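Putative phosphosugar isomerase (Silicibacter pomeroyi DSS-3, PDB 3FJ1) is of unknown function but, as a protein with two SIS domains, probably binds a phosphosugar or related carbohydrate derivative. Local coordinates at residues P196-A201 with T283-T288; G203-L208 with E253-L258; T215-S220 with A235-S240; E229-H234 with S318-F323; I273-A278 with R290-R295. All coordinates share one frame; numbering follows the deposited sequence.

Contact 1. Residues P196-A201 with T283-T288; sequences PEMRVA and TVFATT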
# COMPACT_ATOMS: atom_id res chain seq x y z
N PRO A 196 -18.73 3.96 23.19
CA PRO A 196 -19.04 2.78 24.03
C PRO A 196 -19.73 1.61 23.31
O PRO A 196 -19.44 0.46 23.59
CB PRO A 196 -19.93 3.35 25.15
CG PRO A 196 -20.38 4.69 24.68
CD PRO A 196 -19.33 5.20 23.73
N GLU A 197 -20.63 1.94 22.39
CA GLU A 197 -21.35 0.94 21.59
C GLU A 197 -20.37 0.10 20.74
O GLU A 197 -20.56 -1.10 20.59
CB GLU A 197 -22.42 1.60 20.73
CG GLU A 197 -21.91 2.60 19.66
CD GLU A 197 -21.35 3.94 20.23
OE1 GLU A 197 -21.36 4.20 21.44
OE2 GLU A 197 -20.91 4.74 19.46
N MSE A 198 -19.30 0.72 20.22
CA MSE A 198 -18.29 -0.03 19.48
C MSE A 198 -17.49 -0.93 20.42
O MSE A 198 -17.15 -2.04 20.08
CB MSE A 198 -17.33 0.92 18.75
CG MSE A 198 -16.11 0.24 18.14
SE MSE A 198 -16.60 -0.90 16.64
CE MSE A 198 -17.04 0.57 15.48
N ARG A 199 -17.18 -0.43 21.62
CA ARG A 199 -16.39 -1.21 22.56
C ARG A 199 -17.16 -2.50 22.94
O ARG A 199 -16.58 -3.59 23.01
CB ARG A 199 -16.02 -0.38 23.79
CG ARG A 199 -15.39 0.97 23.47
CD ARG A 199 -14.57 1.58 24.59
NE ARG A 199 -15.25 1.63 25.89
CZ ARG A 199 -15.97 2.64 26.36
NH1 ARG A 199 -16.20 3.72 25.65
NH2 ARG A 199 -16.50 2.56 27.56
N VAL A 200 -18.46 -2.38 23.19
CA VAL A 200 -19.29 -3.57 23.43
C VAL A 200 -19.26 -4.54 22.23
O VAL A 200 -19.13 -5.76 22.42
CB VAL A 200 -20.76 -3.18 23.77
CG1 VAL A 200 -21.64 -4.40 23.87
CG2 VAL A 200 -20.76 -2.37 25.06
N ALA A 201 -19.37 -4.02 21.01
CA ALA A 201 -19.38 -4.85 19.79
C ALA A 201 -18.07 -5.59 19.64
O ALA A 201 -18.06 -6.77 19.31
CB ALA A 201 -19.65 -4.05 18.52
N THR A 283 -22.67 -5.73 11.72
CA THR A 283 -22.61 -4.69 12.72
C THR A 283 -21.70 -3.60 12.18
O THR A 283 -20.49 -3.79 12.08
CB THR A 283 -22.02 -5.22 14.01
OG1 THR A 283 -22.87 -6.28 14.46
CG2 THR A 283 -21.95 -4.13 15.05
N VAL A 284 -22.30 -2.48 11.78
CA VAL A 284 -21.58 -1.40 11.14
C VAL A 284 -21.84 -0.04 11.79
O VAL A 284 -22.99 0.29 12.13
CB VAL A 284 -21.96 -1.31 9.64
CG1 VAL A 284 -21.03 -0.31 8.91
CG2 VAL A 284 -21.93 -2.68 9.00
N PHE A 285 -20.76 0.72 11.97
CA PHE A 285 -20.77 2.06 12.55
C PHE A 285 -20.07 2.99 11.56
O PHE A 285 -19.16 2.56 10.83
CB PHE A 285 -20.00 2.06 13.87
CG PHE A 285 -20.51 1.08 14.91
CD1 PHE A 285 -20.08 -0.26 14.93
CD2 PHE A 285 -21.38 1.51 15.89
CE1 PHE A 285 -20.54 -1.13 15.90
CE2 PHE A 285 -21.84 0.65 16.85
CZ PHE A 285 -21.40 -0.68 16.85
N ALA A 286 -20.46 4.25 11.51
CA ALA A 286 -19.78 5.19 10.59
C ALA A 286 -19.80 6.59 11.15
O ALA A 286 -20.76 6.96 11.80
CB ALA A 286 -20.38 5.14 9.20
N THR A 287 -18.75 7.37 10.88
CA THR A 287 -18.57 8.74 11.43
C THR A 287 -19.26 9.79 10.55
O THR A 287 -18.63 10.72 10.08
CB THR A 287 -17.08 9.12 11.59
OG1 THR A 287 -16.46 9.17 10.30
CG2 THR A 287 -16.27 8.08 12.46
N THR A 288 -20.56 9.62 10.35
CA THR A 288 -21.34 10.50 9.51
C THR A 288 -22.82 10.34 9.82
O THR A 288 -23.30 9.23 10.09
CB THR A 288 -21.09 10.25 8.01
OG1 THR A 288 -22.08 10.94 7.25
CG2 THR A 288 -21.13 8.76 7.68
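Glu-197 O accepts the helical bond from Ala-201 N at 3.2 Å and also lies 3.9 Å from Phe-285 CZ, so the phenyl tip reaches the helix backbone itself. Helix 196-204 packs here on strand 284-286 of the second SIS-type parallel sheet, the short axes 10.1 Å apart. Phe-285 holds CG anti to its carbonyl carbon, beside the backbone N (chi1 -57°), which carries the ring out from the strand against the helix. Met-198 CA stands 4.1 Å above one face of that ring, displaced toward the rim. Glu-197 CG approaches CE2 of Phe-285 to 3.4 Å, using its methylene rather than its carboxylate, and Ala-201 CB meets Phe-285 CE1 at 4.0 Å. The selenomethionine Met-198 makes a Met-aromatic contact, its SE 4.6 Å from the Phe-285 centroid and oblique to the ring; two conformers were modelled, so the detail is tentative. Replacing Phe-285 by an alanine would probably open a gap beneath the helix and leave Glu-197 CG and Ala-201 CB without their packing surface. Ala-201, being small, admits the ring close to the helix, and the join between these two segments therefore depends on apolar fit.

Contact 2. Residues G203-L208 with E253-L258; sequences GARPSL and EGFPVL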
# COMPACT_ATOMS: atom_id res chain seq x y z
N GLY A 203 -15.86 -6.18 22.08
CA GLY A 203 -15.77 -7.13 23.18
C GLY A 203 -16.50 -8.42 22.86
O GLY A 203 -16.05 -9.50 23.23
N ALA A 204 -17.64 -8.33 22.20
CA ALA A 204 -18.42 -9.50 21.80
C ALA A 204 -17.77 -10.29 20.67
O ALA A 204 -17.86 -11.51 20.66
CB ALA A 204 -19.81 -9.10 21.38
N ARG A 205 -17.13 -9.59 19.74
CA ARG A 205 -16.54 -10.18 18.52
C ARG A 205 -15.21 -9.46 18.30
O ARG A 205 -15.16 -8.48 17.57
CB ARG A 205 -17.49 -9.98 17.34
CG ARG A 205 -18.86 -10.68 17.47
CD ARG A 205 -18.75 -12.21 17.46
NE ARG A 205 -18.28 -12.67 16.16
CZ ARG A 205 -17.91 -13.91 15.85
NH1 ARG A 205 -17.91 -14.88 16.76
NH2 ARG A 205 -17.52 -14.16 14.61
N PRO A 206 -14.15 -9.95 18.96
CA PRO A 206 -12.89 -9.20 19.07
C PRO A 206 -11.92 -9.14 17.89
O PRO A 206 -10.78 -9.54 17.99
CB PRO A 206 -12.26 -9.80 20.35
CG PRO A 206 -12.75 -11.15 20.42
CD PRO A 206 -14.11 -11.20 19.75
N SER A 207 -12.40 -8.61 16.77
CA SER A 207 -11.57 -8.25 15.61
C SER A 207 -12.28 -7.05 15.00
O SER A 207 -13.46 -6.83 15.28
CB SER A 207 -11.48 -9.36 14.58
OG SER A 207 -10.59 -10.34 15.02
N LEU A 208 -11.61 -6.35 14.10
CA LEU A 208 -12.21 -5.13 13.59
C LEU A 208 -11.89 -4.89 12.13
O LEU A 208 -10.76 -5.05 11.72
CB LEU A 208 -11.68 -3.96 14.41
CG LEU A 208 -12.12 -2.55 13.98
CD1 LEU A 208 -13.62 -2.37 14.27
CD2 LEU A 208 -11.26 -1.48 14.66
N GLU A 253 -17.67 -12.85 8.17
CA GLU A 253 -16.70 -12.84 9.26
C GLU A 253 -17.36 -12.54 10.61
O GLU A 253 -16.88 -13.00 11.64
CB GLU A 253 -15.59 -11.83 8.98
CG GLU A 253 -14.55 -12.32 8.01
CD GLU A 253 -13.65 -13.35 8.66
OE1 GLU A 253 -12.80 -12.97 9.50
OE2 GLU A 253 -13.81 -14.54 8.33
N GLY A 254 -18.43 -11.76 10.59
CA GLY A 254 -19.16 -11.42 11.80
C GLY A 254 -18.45 -10.48 12.77
O GLY A 254 -18.72 -10.53 13.97
N PHE A 255 -17.55 -9.63 12.26
CA PHE A 255 -16.88 -8.66 13.11
C PHE A 255 -17.38 -7.23 12.84
O PHE A 255 -17.89 -6.94 11.74
CB PHE A 255 -15.37 -8.74 12.93
CG PHE A 255 -14.81 -10.07 13.32
CD1 PHE A 255 -14.87 -10.50 14.64
CD2 PHE A 255 -14.24 -10.91 12.37
CE1 PHE A 255 -14.36 -11.74 15.01
CE2 PHE A 255 -13.72 -12.15 12.73
CZ PHE A 255 -13.80 -12.57 14.05
N PRO A 256 -17.25 -6.34 13.85
CA PRO A 256 -17.71 -4.97 13.67
C PRO A 256 -16.93 -4.23 12.57
O PRO A 256 -15.72 -4.46 12.36
CB PRO A 256 -17.43 -4.29 15.03
CG PRO A 256 -17.18 -5.38 15.98
CD PRO A 256 -16.68 -6.55 15.19
N VAL A 257 -17.65 -3.33 11.89
CA VAL A 257 -17.09 -2.55 10.80
C VAL A 257 -17.18 -1.08 11.19
O VAL A 257 -18.22 -0.62 11.67
CB VAL A 257 -17.88 -2.82 9.51
CG1 VAL A 257 -17.35 -1.99 8.35
CG2 VAL A 257 -17.87 -4.32 9.17
N LEU A 258 -16.09 -0.34 11.01
CA LEU A 258 -16.05 1.07 11.34
C LEU A 258 -15.72 1.88 10.09
O LEU A 258 -14.59 1.78 9.56
CB LEU A 258 -14.98 1.29 12.39
CG LEU A 258 -14.99 2.57 13.22
CD1 LEU A 258 -13.78 2.58 14.16
CD2 LEU A 258 -15.12 3.88 12.45
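Three consecutive side-chain torsions of Arg-205, each near -65°, curl the arginine back so that its guanidinium lies beside the Glu-253 and Gly-254 carbonyls. With CG of Phe-255 anti to its own carbonyl carbon (chi1 -61°), the phenyl ring slots between Ser-207 and the peptide of Glu-253. Arg-205 NE donates to Gly-254 O at 3.1 Å along a nearly straight path, although it stands above the carbonyl plane, not on a lone pair. Arg-205 NH2 reaches Glu-253 O at 3.3 Å in a more bent bond. Both acceptors lie in the guanidinium plane, so the two bonds fix how the group is turned, while Phe-255 CE1 sits over one of its faces. Gly-254 has positive phi just after helix 250-253, and a CB there would crowd Arg-205 NH2, two reasons why glycine suits the place. Ser-207 CB is centred over the Phe-255 ring, 3.5 Å from its centroid, a CH-pi contact; Glu-253 O lies over the opposite face, nearer the rim. The segments lead into strands 208-212 and 257-259, parallel neighbours in the five-stranded sheet of the second SIS region, joined by backbone bonding of Pro-256 with Phe-209. Before the first strand, Pro-206 centres an inverse gamma turn closed by Ser-207 N to Arg-205 O at 2.9 Å. Pro-256, which has no N-H to satisfy, can turn its CD toward Ser-207 O at 3.2 Å. Further in, Leu-208 CD1 lies 3.5 Å from Pro-256 O and 4.3 Å from Leu-258 CB, where Phe-316 of helix 308-326 covers both leucines.

Contact 3. Residues T215-S220 with A235-S240; sequences TSLAVS and AESYSS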
# COMPACT_ATOMS: atom_id res chain seq x y z
N THR A 215 -9.35 10.37 1.07
CA THR A 215 -8.41 10.82 2.12
C THR A 215 -8.50 9.99 3.40
O THR A 215 -7.45 9.60 3.98
CB THR A 215 -8.57 12.32 2.41
OG1 THR A 215 -8.57 13.04 1.17
CG2 THR A 215 -7.47 12.88 3.35
N SER A 216 -9.73 9.64 3.81
CA SER A 216 -9.94 8.96 5.09
C SER A 216 -9.40 7.52 5.09
O SER A 216 -9.30 6.89 6.14
CB SER A 216 -11.42 8.98 5.45
OG SER A 216 -12.15 8.09 4.63
N LEU A 217 -9.11 6.98 3.90
CA LEU A 217 -8.46 5.68 3.84
C LEU A 217 -7.15 5.66 4.60
O LEU A 217 -6.78 4.64 5.16
CB LEU A 217 -8.23 5.22 2.39
CG LEU A 217 -7.78 3.76 2.21
CD1 LEU A 217 -8.66 2.70 2.87
CD2 LEU A 217 -7.68 3.51 0.68
N ALA A 218 -6.46 6.80 4.67
CA ALA A 218 -5.17 6.88 5.38
C ALA A 218 -5.36 6.66 6.89
O ALA A 218 -4.60 5.93 7.52
CB ALA A 218 -4.46 8.24 5.09
N VAL A 219 -6.39 7.28 7.47
CA VAL A 219 -6.67 7.09 8.91
C VAL A 219 -7.35 5.72 9.13
O VAL A 219 -7.19 5.14 10.19
CB VAL A 219 -7.50 8.28 9.58
CG1 VAL A 219 -6.71 9.62 9.53
CG2 VAL A 219 -8.89 8.39 9.00
N SER A 220 -8.10 5.19 8.16
CA SER A 220 -8.63 3.84 8.27
C SER A 220 -7.44 2.84 8.38
O SER A 220 -7.45 1.90 9.19
CB SER A 220 -9.51 3.51 7.05
OG SER A 220 -10.07 2.20 7.18
N ALA A 235 -7.07 -6.61 13.03
CA ALA A 235 -7.83 -5.62 12.31
C ALA A 235 -7.37 -5.54 10.87
O ALA A 235 -6.20 -5.85 10.56
CB ALA A 235 -7.72 -4.25 12.97
N GLU A 236 -8.26 -5.11 9.98
CA GLU A 236 -7.94 -4.94 8.56
C GLU A 236 -8.66 -3.70 8.03
O GLU A 236 -9.84 -3.51 8.34
CB GLU A 236 -8.37 -6.14 7.72
CG GLU A 236 -7.62 -7.43 7.99
CD GLU A 236 -8.22 -8.63 7.24
OE1 GLU A 236 -8.77 -8.45 6.13
OE2 GLU A 236 -8.16 -9.74 7.77
N SER A 237 -7.93 -2.88 7.26
CA SER A 237 -8.47 -1.69 6.64
C SER A 237 -8.76 -1.89 5.14
O SER A 237 -7.93 -2.44 4.39
CB SER A 237 -7.48 -0.54 6.78
OG SER A 237 -8.00 0.61 6.16
N TYR A 238 -9.89 -1.37 4.68
CA TYR A 238 -10.26 -1.50 3.30
C TYR A 238 -10.83 -0.22 2.76
O TYR A 238 -11.44 0.55 3.51
CB TYR A 238 -11.40 -2.52 3.14
CG TYR A 238 -11.03 -3.94 3.44
CD1 TYR A 238 -11.16 -4.48 4.73
CD2 TYR A 238 -10.59 -4.77 2.43
CE1 TYR A 238 -10.83 -5.81 4.99
CE2 TYR A 238 -10.28 -6.07 2.67
CZ TYR A 238 -10.37 -6.58 3.95
OH TYR A 238 -10.03 -7.92 4.11
N SER A 239 -10.65 -0.02 1.44
CA SER A 239 -11.45 0.98 0.77
C SER A 239 -12.89 0.47 0.81
O SER A 239 -13.14 -0.70 0.51
CB SER A 239 -11.01 1.18 -0.69
OG SER A 239 -11.89 2.07 -1.38
N SER A 240 -13.84 1.36 1.06
CA SER A 240 -15.26 1.02 1.05
C SER A 240 -15.71 0.63 -0.39
O SER A 240 -16.68 -0.09 -0.59
CB SER A 240 -16.06 2.22 1.58
OG SER A 240 -15.80 3.39 0.84
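The beta-alpha-beta crossover formed by strand 208-212, helix 217-231 and strand 235-239 is pinned internally where the first turn of its helix meets the last strand. Ser-220 OG donates to Ser-237 OG at 2.8 Å, a short hydroxyl-to-hydroxyl bond. Both serines place OG anti to the backbone N (chi1 -178° in Ser-220 and 179° in Ser-237), which sends the two hydroxyls into the space between helix and strand. Ser-237 OG is bonded in addition to OD1 of Asn-221, the next residue of the helix, so its hydroxyl links two neighbouring helical side chains to the strand. Serine suits both positions because it is small: Ser-237 CB comes to 3.4 Å from Ser-220 O, and the CA atoms of these residues are only 5.8 Å apart. One helical turn earlier the contact passes to van der Waals packing. Leu-217 CD1 rests against the peptide joining Tyr-238 to Ser-239, 3.6 Å from Tyr-238 O and 3.7 Å from Ser-239 N, while Leu-217 CD2 touches Ser-239 CB at 4.3 Å. A valine in place of Ser-220 would probably leave Ser-237 OG without this donor and force branched methyls against the strand, with Asn-221 remaining as its polar mate. Ser-220 O is bonded to Thr-210 OG1, tying the helix to the adjoining strand 208-212 as well. Beyond the contact, Thr-215 and Ala-218 pack on helix 53-69, Val-219 packs on helix 308-326, and Thr-215 N bonds Tyr-84 OH of the second subunit.

Contact 4. Residues E229-H234 with S318-F323; sequences ETCQLH and SMVEAF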
# COMPACT_ATOMS: atom_id res chain seq x y z
N GLU A 229 -1.53 -3.08 17.25
CA GLU A 229 -0.38 -2.70 18.05
C GLU A 229 -0.73 -2.66 19.53
O GLU A 229 -0.01 -3.19 20.39
CB GLU A 229 0.01 -1.28 17.66
CG GLU A 229 1.41 -0.84 18.07
CD GLU A 229 2.36 -0.84 16.85
OE1 GLU A 229 2.21 0.06 15.94
OE2 GLU A 229 3.22 -1.73 16.81
N THR A 230 -1.84 -2.00 19.84
CA THR A 230 -2.20 -1.74 21.24
C THR A 230 -3.02 -2.86 21.91
O THR A 230 -2.84 -3.11 23.11
CB THR A 230 -2.93 -0.38 21.37
OG1 THR A 230 -4.16 -0.40 20.66
CG2 THR A 230 -2.03 0.79 20.88
N CYS A 231 -3.86 -3.56 21.15
CA CYS A 231 -4.73 -4.57 21.74
C CYS A 231 -4.36 -6.00 21.42
O CYS A 231 -4.93 -6.92 21.99
CB CYS A 231 -6.17 -4.33 21.30
SG CYS A 231 -6.80 -2.76 21.87
N GLN A 232 -3.44 -6.18 20.47
CA GLN A 232 -3.03 -7.52 20.04
C GLN A 232 -4.24 -8.33 19.56
O GLN A 232 -4.37 -9.52 19.85
CB GLN A 232 -2.24 -8.23 21.15
CG GLN A 232 -0.96 -7.49 21.54
CD GLN A 232 0.07 -7.43 20.39
OE1 GLN A 232 0.46 -8.48 19.84
NE2 GLN A 232 0.51 -6.22 20.03
N LEU A 233 -5.14 -7.65 18.83
CA LEU A 233 -6.30 -8.25 18.21
C LEU A 233 -6.21 -7.89 16.75
O LEU A 233 -5.62 -6.87 16.40
CB LEU A 233 -7.61 -7.74 18.82
CG LEU A 233 -7.91 -8.13 20.27
CD1 LEU A 233 -9.06 -7.29 20.77
CD2 LEU A 233 -8.23 -9.62 20.40
N HIS A 234 -6.82 -8.70 15.90
CA HIS A 234 -6.70 -8.51 14.47
C HIS A 234 -7.59 -7.38 13.98
O HIS A 234 -8.71 -7.21 14.47
CB HIS A 234 -7.08 -9.81 13.75
CG HIS A 234 -6.87 -9.74 12.27
ND1 HIS A 234 -5.64 -9.46 11.71
CD2 HIS A 234 -7.73 -9.93 11.24
CE1 HIS A 234 -5.76 -9.47 10.39
NE2 HIS A 234 -7.02 -9.75 10.08
N SER A 318 -9.03 7.21 21.32
CA SER A 318 -9.76 7.30 22.57
C SER A 318 -10.64 6.05 22.79
O SER A 318 -10.62 5.47 23.86
CB SER A 318 -10.60 8.59 22.58
OG SER A 318 -11.37 8.67 23.77
N MSE A 319 -11.36 5.60 21.76
CA MSE A 319 -12.15 4.36 21.84
C MSE A 319 -11.26 3.15 22.19
O MSE A 319 -11.55 2.38 23.14
CB MSE A 319 -12.93 4.11 20.56
CG MSE A 319 -13.86 2.90 20.56
SE MSE A 319 -12.92 1.21 20.24
CE MSE A 319 -12.61 1.45 18.31
N VAL A 320 -10.13 3.02 21.47
CA VAL A 320 -9.20 1.89 21.68
C VAL A 320 -8.61 1.91 23.10
O VAL A 320 -8.56 0.87 23.76
CB VAL A 320 -8.09 1.88 20.61
CG1 VAL A 320 -6.95 0.87 20.95
CG2 VAL A 320 -8.70 1.56 19.20
N GLU A 321 -8.21 3.07 23.58
CA GLU A 321 -7.65 3.13 24.94
C GLU A 321 -8.71 2.72 25.96
O GLU A 321 -8.41 1.98 26.91
CB GLU A 321 -7.09 4.52 25.23
CG GLU A 321 -6.27 4.62 26.51
CD GLU A 321 -7.08 4.64 27.79
OE1 GLU A 321 -8.25 5.15 27.83
OE2 GLU A 321 -6.50 4.18 28.82
N ALA A 322 -9.95 3.20 25.80
CA ALA A 322 -11.01 2.85 26.73
C ALA A 322 -11.29 1.34 26.66
O ALA A 322 -11.53 0.70 27.67
CB ALA A 322 -12.28 3.64 26.42
N PHE A 323 -11.31 0.79 25.44
CA PHE A 323 -11.55 -0.64 25.22
C PHE A 323 -10.51 -1.48 25.96
O PHE A 323 -10.85 -2.46 26.66
CB PHE A 323 -11.48 -0.94 23.73
CG PHE A 323 -11.58 -2.39 23.42
CD1 PHE A 323 -12.80 -3.04 23.46
CD2 PHE A 323 -10.45 -3.14 23.11
CE1 PHE A 323 -12.89 -4.43 23.19
CE2 PHE A 323 -10.55 -4.54 22.85
CZ PHE A 323 -11.76 -5.15 22.88
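The Phe-323 ring is met near its plane by two residues of the 229-234 segment: Cys-231 SG and Leu-233 CD1 both approach its rim. The contact joins the C-terminal turn of helix 217-231 and the loop just after it to the C-terminal half of helix 308-326, within the second SIS-type alpha/beta unit. Cys-231 SG stands 5.1 Å from the Phe-323 centroid and 81° off the ring normal, an edge-on sulfur-aromatic contact whose shortest leg, to Phe-323 CD2, is 3.9 Å. Farther round the same rim, Leu-233 CD1 lies 3.8 Å from Phe-323 CE2. The ring can reach so far because Phe-323 CG is anti to the backbone N (chi1 174°), extending the phenyl from the helix toward the oncoming turn. Ile-202 also packs on Phe-323, so the ring sits among its own helix, the end of helix 217-231 with the turn that follows, and helix 196-204.

Cys-231 SG has a second apolar neighbour, Val-320 CG1 at 3.7 Å, so the sulfur fills the notch between two residues one turn apart. A compact, weakly polar thiol suits this buried spot. After Cys-231 the chain leaves the helix at Gln-232, whose positive phi turns Leu-233 back toward Phe-323. Gln-232 NE2 spans the turn by donating to Glu-229 O at 3.1 Å, and it also bonds Pro-247 O of the second subunit, while the His-234 rings of the two subunits meet. Thr-230 OG1 satisfies itself on Lys-226 O, a turn back in its own helix, and from there presses against Val-320 CG1 at 3.1 Å, a tight oxygen-to-methyl approach.

Contact 5. Residues I273-A278 with R290-R295; sequences IADQIA and RVTRAR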
# COMPACT_ATOMS: atom_id res chain seq x y z
N ILE A 273 -22.04 2.54 1.17
CA ILE A 273 -21.49 1.18 1.38
C ILE A 273 -21.70 0.73 2.83
O ILE A 273 -22.01 -0.43 3.06
CB ILE A 273 -20.00 1.11 1.00
CG1 ILE A 273 -19.85 1.31 -0.51
CG2 ILE A 273 -19.38 -0.23 1.49
CD1 ILE A 273 -20.35 0.15 -1.35
N ALA A 274 -21.57 1.65 3.79
CA ALA A 274 -21.75 1.31 5.19
C ALA A 274 -23.17 0.78 5.37
O ALA A 274 -23.40 -0.26 6.00
CB ALA A 274 -21.49 2.55 6.08
N ASP A 275 -24.13 1.48 4.77
CA ASP A 275 -25.51 1.04 4.84
C ASP A 275 -25.77 -0.31 4.15
O ASP A 275 -26.52 -1.12 4.68
CB ASP A 275 -26.46 2.13 4.30
CG ASP A 275 -26.69 3.26 5.30
OD1 ASP A 275 -26.41 3.09 6.50
OD2 ASP A 275 -27.19 4.32 4.90
N GLN A 276 -25.13 -0.55 2.99
CA GLN A 276 -25.29 -1.80 2.24
C GLN A 276 -24.81 -2.99 3.07
O GLN A 276 -25.46 -4.07 3.10
CB GLN A 276 -24.50 -1.77 0.93
CG GLN A 276 -25.13 -0.94 -0.19
CD GLN A 276 -24.26 -0.91 -1.44
OE1 GLN A 276 -23.58 -1.89 -1.77
NE2 GLN A 276 -24.23 0.25 -2.11
N ILE A 277 -23.68 -2.77 3.75
CA ILE A 277 -23.10 -3.77 4.63
C ILE A 277 -24.07 -4.06 5.80
O ILE A 277 -24.37 -5.23 6.11
CB ILE A 277 -21.69 -3.36 5.10
CG1 ILE A 277 -20.72 -3.27 3.91
CG2 ILE A 277 -21.18 -4.36 6.15
CD1 ILE A 277 -19.43 -2.59 4.26
N ALA A 278 -24.58 -2.99 6.44
CA ALA A 278 -25.55 -3.12 7.53
C ALA A 278 -26.84 -3.82 7.08
O ALA A 278 -27.45 -4.57 7.85
CB ALA A 278 -25.88 -1.73 8.12
N ARG A 290 -24.98 10.77 7.59
CA ARG A 290 -25.59 10.33 6.33
C ARG A 290 -26.05 8.88 6.28
O ARG A 290 -26.82 8.52 5.41
CB ARG A 290 -24.65 10.56 5.16
CG ARG A 290 -24.28 11.99 4.94
CD ARG A 290 -23.56 12.10 3.65
NE ARG A 290 -24.54 12.09 2.57
CZ ARG A 290 -24.79 13.10 1.74
NH1 ARG A 290 -24.07 14.21 1.76
NH2 ARG A 290 -25.74 12.95 0.83
N VAL A 291 -25.56 8.03 7.19
CA VAL A 291 -26.00 6.64 7.22
C VAL A 291 -27.40 6.56 7.83
O VAL A 291 -27.70 7.26 8.81
CB VAL A 291 -25.05 5.72 8.02
CG1 VAL A 291 -23.73 5.53 7.24
CG2 VAL A 291 -24.83 6.24 9.41
N THR A 292 -28.22 5.69 7.25
CA THR A 292 -29.60 5.51 7.66
C THR A 292 -29.85 4.11 8.25
O THR A 292 -30.87 3.90 8.91
CB THR A 292 -30.52 5.77 6.46
OG1 THR A 292 -30.43 4.69 5.52
CG2 THR A 292 -30.07 7.04 5.74
N ARG A 293 -28.91 3.18 8.03
CA ARG A 293 -28.98 1.80 8.52
C ARG A 293 -27.80 1.57 9.49
O ARG A 293 -27.97 1.15 10.63
CB ARG A 293 -28.87 0.87 7.31
CG ARG A 293 -29.15 -0.61 7.57
CD ARG A 293 -30.60 -0.97 7.29
NE ARG A 293 -30.88 -1.04 5.85
CZ ARG A 293 -32.07 -1.33 5.32
NH1 ARG A 293 -33.11 -1.57 6.11
NH2 ARG A 293 -32.23 -1.38 4.00
N ALA A 294 -26.58 1.82 9.02
CA ALA A 294 -25.40 1.72 9.87
C ALA A 294 -25.57 2.71 11.03
O ALA A 294 -26.29 3.72 10.89
CB ALA A 294 -24.10 2.03 9.06
N ARG A 295 -24.96 2.42 12.18
CA ARG A 295 -25.09 3.28 13.35
C ARG A 295 -24.21 4.51 13.19
O ARG A 295 -23.10 4.40 12.68
CB ARG A 295 -24.71 2.49 14.62
CG ARG A 295 -25.62 1.30 14.86
CD ARG A 295 -25.35 0.58 16.18
NE ARG A 295 -25.62 1.40 17.38
CZ ARG A 295 -25.44 0.98 18.63
NH1 ARG A 295 -24.97 -0.25 18.87
NH2 ARG A 295 -25.71 1.79 19.66
O HOH W 1 -26.29 6.83 2.99
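Asp-275 leans from helix 267-279 into the loop that precedes strand 295-296, and each atom of its side chain finds something there. CB of Asp-275 passes 4.1 Å from Arg-293 CB. With CG beside the backbone N and opposite the carbonyl carbon (chi1 -78°), the carboxylate swings from the helix flank into the curve of the loop. OD1 of Asp-275 takes two backbone donors from the same face of its plane: Ala-294 N at 2.8 Å, coming nearly in line with the C-O bond, and Arg-293 N at 2.9 Å, well above the carboxylate, 58° out of its plane. OD2 of Asp-275 receives Thr-292 N at 2.9 Å on its syn side, in an almost straight bond of 171°. Thr-292 OG1 adds a weak bond to the same oxygen, and a water donates both to Asp-275 OD2 and to Arg-290 O, bridging helix and loop.

An aspartate fits because its short stem presents two acceptors to three successive N-H groups that turn inward around it. Flanking it, small residues let helix and loop close up: Ala-274 CB touches Val-291 CG1 at 3.9 Å and Ala-294 CB at 4.0 Å, and Ala-278 packs beside Arg-293 and Ala-294. On the sheet side, Ala-294 and Ile-277 rest on Val-284 of strand 284-286, the strand between this helix and this loop in the chain. So many donors about one carboxylate would favour its ionised form, and a charged acceptor is in turn likely to fix the path of a loop lacking regular structure.

Overall arrangement
All five contacts belong to the second parallel sheet and its covering helices. Contacts 1 and 2, centres 10 Å apart, share helix 196-204 and meet on neighbouring strands, where Thr-283 and Phe-285 bond with Val-257. Contact 5 lies 11 Å from contact 1 between centres; Arg-295 continues the sheet by bonding Val-284 and Ala-286. Across the sheet order, Leu-208 ties contact 2 to contact 3 through Glu-236 and to contact 4 through His-234. Contacts 3 and 4 use opposite ends of helix 217-231, and both touch the second subunit. Contacts 4 and 5 are farthest separated, centres about 24 Å apart.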